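Local coordinates for probable oxidoreductase protein (Rhizobium etli, PDB 4FB5) that probably works as a nucleotide-dependent oxidoreductase of the GFO/IDH/MocA family, pairing a Rossmann-type NAD-binding domain with a sheet-based C-terminal domain, at residues Lys197-Ala202 with Ala248-Asp253; Thr230-Pro235 with Asp253-Leu258. All coordinates share one frame; numbering follows the deposited sequence.

Contact 1: residues Lys197-Ala202 with Ala248-Asp253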
ATOM      1  N   LYS A 197     -20.452   9.958  26.061  1.00 36.66           N
ATOM      2  CA  LYS A 197     -19.388   8.991  25.802  1.00 36.84           C
ATOM      3  C   LYS A 197     -18.220   9.129  26.730  1.00 37.28           C
ATOM      4  O   LYS A 197     -17.244   8.413  26.570  1.00 37.41           O
ATOM      5  CB  LYS A 197     -18.899   9.025  24.355  1.00 36.47           C
ATOM      6  CG  LYS A 197     -19.807   8.182  23.504  1.00 37.65           C
ATOM      7  CD  LYS A 197     -19.397   8.069  22.069  1.00 36.45           C
ATOM      8  CE  LYS A 197     -20.212   6.937  21.431  1.00 36.20           C
ATOM      9  NZ  LYS A 197     -19.995   6.825  19.962  1.00 37.49           N
ATOM     10  N   SER A 198     -18.334  10.035  27.697  1.00 38.19           N
ATOM     11  CA  SER A 198     -17.327  10.244  28.725  1.00 39.90           C
ATOM     12  C   SER A 198     -17.854  10.004  30.134  1.00 41.27           C
ATOM     13  O   SER A 198     -17.182  10.322  31.108  1.00 42.39           O
ATOM     14  CB  SER A 198     -16.751  11.643  28.641  1.00 39.62           C
ATOM     15  OG  SER A 198     -15.835  11.727  27.582  1.00 40.27           O
ATOM     16  N   GLU A 199     -19.046   9.441  30.244  1.00 42.87           N
ATOM     17  CA  GLU A 199     -19.646   9.143  31.530  1.00 44.58           C
ATOM     18  C   GLU A 199     -19.520   7.664  31.812  1.00 44.08           C
ATOM     19  O   GLU A 199     -20.029   6.874  31.060  1.00 44.99           O
ATOM     20  CB  GLU A 199     -21.123   9.522  31.510  1.00 45.15           C
ATOM     21  CG  GLU A 199     -21.355  10.997  31.640  1.00 50.26           C
ATOM     22  CD  GLU A 199     -22.852  11.339  31.887  1.00 59.49           C
ATOM     23  OE1 GLU A 199     -23.618  11.445  30.870  1.00 60.25           O
ATOM     24  OE2 GLU A 199     -23.249  11.504  33.095  1.00 62.62           O
ATOM     25  N   LEU A 200     -18.867   7.308  32.913  1.00 44.34           N
ATOM     26  CA  LEU A 200     -18.630   5.936  33.289  1.00 44.08           C
ATOM     27  C   LEU A 200     -19.927   5.184  33.368  1.00 45.27           C
ATOM     28  O   LEU A 200     -20.011   4.023  32.945  1.00 45.81           O
ATOM     29  CB  LEU A 200     -17.909   5.861  34.636  1.00 43.49           C
ATOM     30  CG  LEU A 200     -17.502   4.460  35.132  1.00 41.45           C
ATOM     31  CD1 LEU A 200     -16.524   3.753  34.224  1.00 42.16           C
ATOM     32  CD2 LEU A 200     -16.881   4.536  36.465  1.00 37.30           C
ATOM     33  N   SER A 201     -20.955   5.843  33.879  1.00 45.46           N
ATOM     34  CA  SER A 201     -22.223   5.171  34.009  1.00 46.32           C
ATOM     35  C   SER A 201     -22.866   4.864  32.645  1.00 46.00           C
ATOM     36  O   SER A 201     -23.880   4.123  32.576  1.00 46.01           O
ATOM     37  CB  SER A 201     -23.189   5.998  34.870  1.00 47.17           C
ATOM     38  OG  SER A 201     -23.682   7.135  34.145  1.00 49.52           O
ATOM     39  N   ALA A 202     -22.333   5.454  31.568  1.00 45.27           N
ATOM     40  CA  ALA A 202     -22.881   5.175  30.217  1.00 44.77           C
ATOM     41  C   ALA A 202     -21.996   4.216  29.393  1.00 44.73           C
ATOM     42  O   ALA A 202     -22.403   3.742  28.330  1.00 45.53           O
ATOM     43  CB  ALA A 202     -23.190   6.449  29.469  1.00 44.32           C
ATOM     44  N   ALA A 248     -14.373  16.482  34.495  1.00 40.79           N
ATOM     45  CA  ALA A 248     -13.517  15.263  34.522  1.00 40.55           C
ATOM     46  C   ALA A 248     -13.973  14.178  33.549  1.00 40.33           C
ATOM     47  O   ALA A 248     -15.138  13.794  33.554  1.00 39.62           O
ATOM     48  CB  ALA A 248     -13.496  14.670  35.910  1.00 39.93           C
ATOM     49  N   VAL A 249     -13.056  13.683  32.722  1.00 40.07           N
ATOM     50  CA  VAL A 249     -13.367  12.469  31.967  1.00 40.65           C
ATOM     51  C   VAL A 249     -13.338  11.261  32.895  1.00 39.87           C
ATOM     52  O   VAL A 249     -12.402  11.101  33.649  1.00 38.57           O
ATOM     53  CB  VAL A 249     -12.421  12.255  30.750  1.00 41.53           C
ATOM     54  CG1 VAL A 249     -12.946  11.117  29.856  1.00 40.59           C
ATOM     55  CG2 VAL A 249     -12.287  13.561  29.940  1.00 41.82           C
ATOM     56  N   GLU A 250     -14.368  10.420  32.803  1.00 39.70           N
ATOM     57  CA  GLU A 250     -14.659   9.380  33.803  1.00 39.50           C
ATOM     58  C   GLU A 250     -14.222   7.973  33.355  1.00 39.50           C
ATOM     59  O   GLU A 250     -14.100   7.018  34.170  1.00 40.83           O
ATOM     60  CB  GLU A 250     -16.166   9.378  34.063  1.00 38.84           C
ATOM     61  CG  GLU A 250     -16.607  10.582  34.863  1.00 39.61           C
ATOM     62  CD  GLU A 250     -18.122  10.643  35.109  1.00 42.16           C
ATOM     63  OE1 GLU A 250     -18.838   9.623  35.009  1.00 37.81           O
ATOM     64  OE2 GLU A 250     -18.610  11.752  35.414  1.00 44.26           O
ATOM     65  N   ASN A 251     -13.938   7.937  32.059  1.00 38.11           N
ATOM     66  CA  ASN A 251     -13.918   6.854  31.127  1.00 35.90           C
ATOM     67  C   ASN A 251     -12.530   6.777  30.581  1.00 35.63           C
ATOM     68  O   ASN A 251     -11.687   7.690  30.789  1.00 34.89           O
ATOM     69  CB  ASN A 251     -14.698   7.369  29.903  1.00 35.99           C
ATOM     70  CG  ASN A 251     -15.884   6.595  29.634  1.00 36.05           C
ATOM     71  OD1 ASN A 251     -16.128   5.647  30.324  1.00 45.32           O
ATOM     72  ND2 ASN A 251     -16.648   6.960  28.650  1.00 33.42           N
ATOM     73  N   HIS A 252     -12.351   5.781  29.730  1.00 34.58           N
ATOM     74  CA  HIS A 252     -11.079   5.532  29.092  1.00 34.33           C
ATOM     75  C   HIS A 252     -11.254   5.427  27.570  1.00 34.67           C
ATOM     76  O   HIS A 252     -12.085   4.672  27.075  1.00 35.31           O
ATOM     77  CB  HIS A 252     -10.460   4.275  29.687  1.00 33.12           C
ATOM     78  CG  HIS A 252      -9.947   4.481  31.068  1.00 33.81           C
ATOM     79  ND1 HIS A 252     -10.705   4.202  32.191  1.00 28.94           N
ATOM     80  CD2 HIS A 252      -8.774   5.006  31.516  1.00 35.34           C
ATOM     81  CE1 HIS A 252     -10.002   4.510  33.270  1.00 31.45           C
ATOM     82  NE2 HIS A 252      -8.834   5.014  32.894  1.00 33.89           N
ATOM     83  N   ASP A 253     -10.497   6.205  26.824  1.00 34.78           N
ATOM     84  CA  ASP A 253     -10.647   6.205  25.378  1.00 35.99           C
ATOM     85  C   ASP A 253      -9.743   5.189  24.690  1.00 36.30           C
ATOM     86  O   ASP A 253      -9.758   5.057  23.481  1.00 37.08           O
ATOM     87  CB  ASP A 253     -10.444   7.606  24.837  1.00 35.33           C
ATOM     88  CG  ASP A 253     -11.691   8.446  25.003  1.00 40.28           C
ATOM     89  OD1 ASP A 253     -12.757   8.056  24.455  1.00 45.47           O
ATOM     90  OD2 ASP A 253     -11.644   9.482  25.692  1.00 44.43           O
TER
HETATM   91  O   HOH W   1     -20.825   7.956  35.453  1.00 32.56           O
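Carboxylate oxygen OE1 of Glu250 is gripped by the backbone amide of Leu200, whose N lies 3.1 Å from Glu250 OE1, and by water 1, which donates to Glu250 OE1 across 2.6 Å. The amide meets OE1 on its anti side, 30° out of the carboxylate plane. The same water accepts the N-H of Ser201, so one carboxylate oxygen holds two successive amides at the start of the 3-10 turn 200-202, the second through water. Glu250 gets there with CG beside its own backbone N (chi1 -73°) and an extended chain beyond it, laid across the Ser198 carbonyl. That carbonyl is the second tie: Glu250 N donates to Ser198 O at 3.3 Å, and Glu250 CB packs against the same carbonyl. The carboxylate's other oxygen, OE2, forms a salt bridge with Arg247, which probably tempers the charge of Glu250 and also makes a long, weak ion pair with Glu199. Beside this polar core, Ser198 OG rests 3.7 Å from Val249 CG1, while Leu200 CB packs alongside Glu250 CB. The Asn251 side chain lies against the backbone at Lys197 and Ser198. The contact thus joins the loop between strand 175-183 and helix 206-221 to the loop linking strands 246-248 and 254-261, with Arg239 of strand 238-240 covering Ser198 and Val249, and Lys197 reaching Asp209 on helix 206-221.

Contact 2: residues Thr230-Pro235 with Asp253-Leu258; sequences TDMVKP and DAANVL
Thr230 sets CG2 anti to its backbone N and OG1 beside that N (chi1 -58°), while Val257 has CG1 anti to its own N (chi1 -176°); the two branched side chains lie side by side, Thr230 OG1 3.8 Å from both Val257 CG1 and Val257 CG2. On the same face, the selenomethionine at Met232 lays CG against the methyl of Ala255, Met232 CG to Ala255 CB being 3.7 Å. On the opposite face Val233 lies beside Ala254, with Val233 CB 3.7 Å from Ala254 CB. Between these layers the backbones pair antiparallel, their short axes 165° apart. Asp231 and Asn256 are a hydrogen-bonded pair, Asp231 N to Asn256 O at 2.9 Å and Asn256 N to Asp231 O at 2.8 Å; in the next such pair Val233 N donates to Ala254 O. These are neighbouring strands, 225-233 and 254-261, near one edge of the large mixed sheet of the C-terminal domain; strand 266-272 continues the sheet beyond 254-261. The face bearing Thr230, Met232, Ala255 and Val257 is covered by helices 206-221 and 367-385, and Thr230 OG1 bonds to Met380 O. The other face meets the second subunit, where Arg260 of that subunit forms a salt bridge with Asp231 OD1. At the end of the pair Val233 O accepts two weak bonds, from Ala254 N and, at 2.9 Å from Val233 O, from Asp253 N. Here Pro235 crosses Asp253 at about a right angle, its CD 3.8 Å from Asp253 CB, while the Asp253 carboxylate turns to a salt bridge with Arg273.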
ATOM      1  N   THR A 230      -5.679  -5.989  31.161  1.00 37.62           N
ATOM      2  CA  THR A 230      -5.935  -4.772  30.468  1.00 37.92           C
ATOM      3  C   THR A 230      -5.141  -3.575  30.976  1.00 38.40           C
ATOM      4  O   THR A 230      -5.035  -3.380  32.164  1.00 38.85           O
ATOM      5  CB  THR A 230      -7.386  -4.502  30.629  1.00 37.76           C
ATOM      6  OG1 THR A 230      -8.102  -5.628  30.105  1.00 39.11           O
ATOM      7  CG2 THR A 230      -7.793  -3.261  29.885  1.00 38.16           C
ATOM      8  N   ASP A 231      -4.565  -2.797  30.063  1.00 38.77           N
ATOM      9  CA  ASP A 231      -4.054  -1.462  30.363  1.00 39.43           C
ATOM     10  C   ASP A 231      -4.995  -0.486  29.660  1.00 39.73           C
ATOM     11  O   ASP A 231      -5.472  -0.770  28.559  1.00 39.52           O
ATOM     12  CB  ASP A 231      -2.607  -1.267  29.895  1.00 38.96           C
ATOM     13  CG  ASP A 231      -1.981  -0.014  30.492  1.00 41.91           C
ATOM     14  OD1 ASP A 231      -2.662   0.605  31.349  1.00 46.47           O
ATOM     15  OD2 ASP A 231      -0.841   0.383  30.129  1.00 42.64           O
HETATM   16  N   MSE A 232      -5.318   0.628  30.311  1.00 40.29           N
HETATM   17  CA  MSE A 232      -6.328   1.556  29.757  1.00 40.66           C
HETATM   18  C   MSE A 232      -5.832   2.956  29.777  1.00 39.37           C
HETATM   19  O   MSE A 232      -5.108   3.307  30.698  1.00 38.32           O
HETATM   20  CB  MSE A 232      -7.641   1.470  30.503  1.00 41.13           C
HETATM   21  CG  MSE A 232      -8.521   0.555  29.787  1.00 47.28           C
HETATM   22 SE   MSE A 232     -10.105   0.252  30.762  1.00 66.70          SE
HETATM   23  CE  MSE A 232     -11.450   0.160  29.375  1.00 62.65           C
ATOM     24  N   VAL A 233      -6.177   3.742  28.750  1.00 38.07           N
ATOM     25  CA  VAL A 233      -5.733   5.148  28.707  1.00 36.69           C
ATOM     26  C   VAL A 233      -6.881   6.183  28.753  1.00 35.66           C
ATOM     27  O   VAL A 233      -7.790   6.120  27.940  1.00 34.97           O
ATOM     28  CB  VAL A 233      -4.804   5.436  27.475  1.00 37.25           C
ATOM     29  CG1 VAL A 233      -4.008   6.728  27.663  1.00 37.64           C
ATOM     30  CG2 VAL A 233      -3.845   4.306  27.223  1.00 36.65           C
ATOM     31  N   LYS A 234      -6.813   7.125  29.704  1.00 34.81           N
ATOM     32  CA  LYS A 234      -7.518   8.423  29.644  1.00 33.83           C
ATOM     33  C   LYS A 234      -6.593   9.528  29.058  1.00 33.85           C
ATOM     34  O   LYS A 234      -5.925  10.265  29.791  1.00 33.37           O
ATOM     35  CB  LYS A 234      -7.907   8.790  31.032  1.00 33.73           C
ATOM     36  CG  LYS A 234      -8.835   9.927  31.217  1.00 34.77           C
ATOM     37  CD  LYS A 234      -9.220  10.008  32.732  1.00 34.18           C
ATOM     38  CE  LYS A 234     -10.084   8.766  33.045  1.00 37.65           C
ATOM     39  NZ  LYS A 234     -10.699   8.739  34.387  1.00 42.07           N
ATOM     40  N   PRO A 235      -6.576   9.675  27.719  1.00 33.62           N
ATOM     41  CA  PRO A 235      -5.633  10.643  27.152  1.00 33.25           C
ATOM     42  C   PRO A 235      -5.821  12.080  27.651  1.00 33.26           C
ATOM     43  O   PRO A 235      -4.824  12.824  27.674  1.00 32.28           O
ATOM     44  CB  PRO A 235      -5.929  10.573  25.646  1.00 33.94           C
ATOM     45  CG  PRO A 235      -7.451  10.153  25.594  1.00 34.41           C
ATOM     46  CD  PRO A 235      -7.540   9.151  26.717  1.00 33.02           C
ATOM     47  N   ASP A 253     -10.497   6.205  26.824  1.00 34.78           N
ATOM     48  CA  ASP A 253     -10.647   6.205  25.378  1.00 35.99           C
ATOM     49  C   ASP A 253      -9.743   5.189  24.690  1.00 36.30           C
ATOM     50  O   ASP A 253      -9.758   5.057  23.481  1.00 37.08           O
ATOM     51  CB  ASP A 253     -10.444   7.606  24.837  1.00 35.33           C
ATOM     52  CG  ASP A 253     -11.691   8.446  25.003  1.00 40.28           C
ATOM     53  OD1 ASP A 253     -12.757   8.056  24.455  1.00 45.47           O
ATOM     54  OD2 ASP A 253     -11.644   9.482  25.692  1.00 44.43           O
ATOM     55  N   ALA A 254      -8.993   4.431  25.468  1.00 36.52           N
ATOM     56  CA  ALA A 254      -8.059   3.464  24.901  1.00 37.38           C
ATOM     57  C   ALA A 254      -7.824   2.279  25.853  1.00 37.24           C
ATOM     58  O   ALA A 254      -7.725   2.447  27.083  1.00 38.17           O
ATOM     59  CB  ALA A 254      -6.708   4.158  24.533  1.00 37.35           C
ATOM     60  N   ALA A 255      -7.698   1.105  25.264  1.00 36.29           N
ATOM     61  CA  ALA A 255      -7.559  -0.141  25.986  1.00 36.18           C
ATOM     62  C   ALA A 255      -6.716  -1.134  25.190  1.00 36.31           C
ATOM     63  O   ALA A 255      -6.889  -1.351  23.988  1.00 35.20           O
ATOM     64  CB  ALA A 255      -8.912  -0.732  26.288  1.00 36.03           C
ATOM     65  N   ASN A 256      -5.794  -1.744  25.903  1.00 36.87           N
ATOM     66  CA  ASN A 256      -4.890  -2.704  25.333  1.00 35.99           C
ATOM     67  C   ASN A 256      -5.031  -3.933  26.199  1.00 35.61           C
ATOM     68  O   ASN A 256      -4.995  -3.858  27.416  1.00 36.00           O
ATOM     69  CB  ASN A 256      -3.514  -2.090  25.376  1.00 35.83           C
ATOM     70  CG  ASN A 256      -3.466  -0.757  24.655  1.00 36.17           C
ATOM     71  OD1 ASN A 256      -3.928  -0.617  23.533  1.00 39.37           O
ATOM     72  ND2 ASN A 256      -2.877   0.207  25.275  1.00 38.23           N
ATOM     73  N   VAL A 257      -5.275  -5.063  25.583  1.00 35.22           N
ATOM     74  CA  VAL A 257      -5.643  -6.227  26.332  1.00 34.90           C
ATOM     75  C   VAL A 257      -4.831  -7.370  25.790  1.00 35.67           C
ATOM     76  O   VAL A 257      -4.822  -7.589  24.578  1.00 36.58           O
ATOM     77  CB  VAL A 257      -7.115  -6.531  26.104  1.00 34.80           C
ATOM     78  CG1 VAL A 257      -7.579  -7.709  26.957  1.00 34.61           C
ATOM     79  CG2 VAL A 257      -7.960  -5.290  26.360  1.00 33.28           C
ATOM     80  N   LEU A 258      -4.127  -8.074  26.670  1.00 35.57           N
ATOM     81  CA  LEU A 258      -3.543  -9.354  26.348  1.00 35.43           C
ATOM     82  C   LEU A 258      -4.611 -10.390  26.612  1.00 37.27           C
ATOM     83  O   LEU A 258      -5.386 -10.240  27.546  1.00 37.81           O
ATOM     84  CB  LEU A 258      -2.411  -9.564  27.288  1.00 34.40           C
ATOM     85  CG  LEU A 258      -1.056  -9.161  26.761  1.00 34.05           C
ATOM     86  CD1 LEU A 258      -1.137  -8.060  25.788  1.00 33.27           C
ATOM     87  CD2 LEU A 258      -0.100  -8.842  27.887  1.00 33.33           C
TER

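The two contacts lie about 13 Å apart between centres, on the same side of the chain's centre, and both fall in the GFO/IDH/MocA C-terminal region. Their segments alternate along the chain: 197-202, then 230-235, 248-253 and 253-258, with Asp253 shared. Contact 2 belongs to the mixed sheet, contact 1 to the loops at its end; the chain leaving loop 248-253 runs directly into strand 254-261. Lys234, just past strand 225-233, bridges the two by bonding its NZ to Val249 O, and His252 packs beside it. One region thus joins the sheet, whose far face meets a second subunit, to the loop preceding helix 206-221.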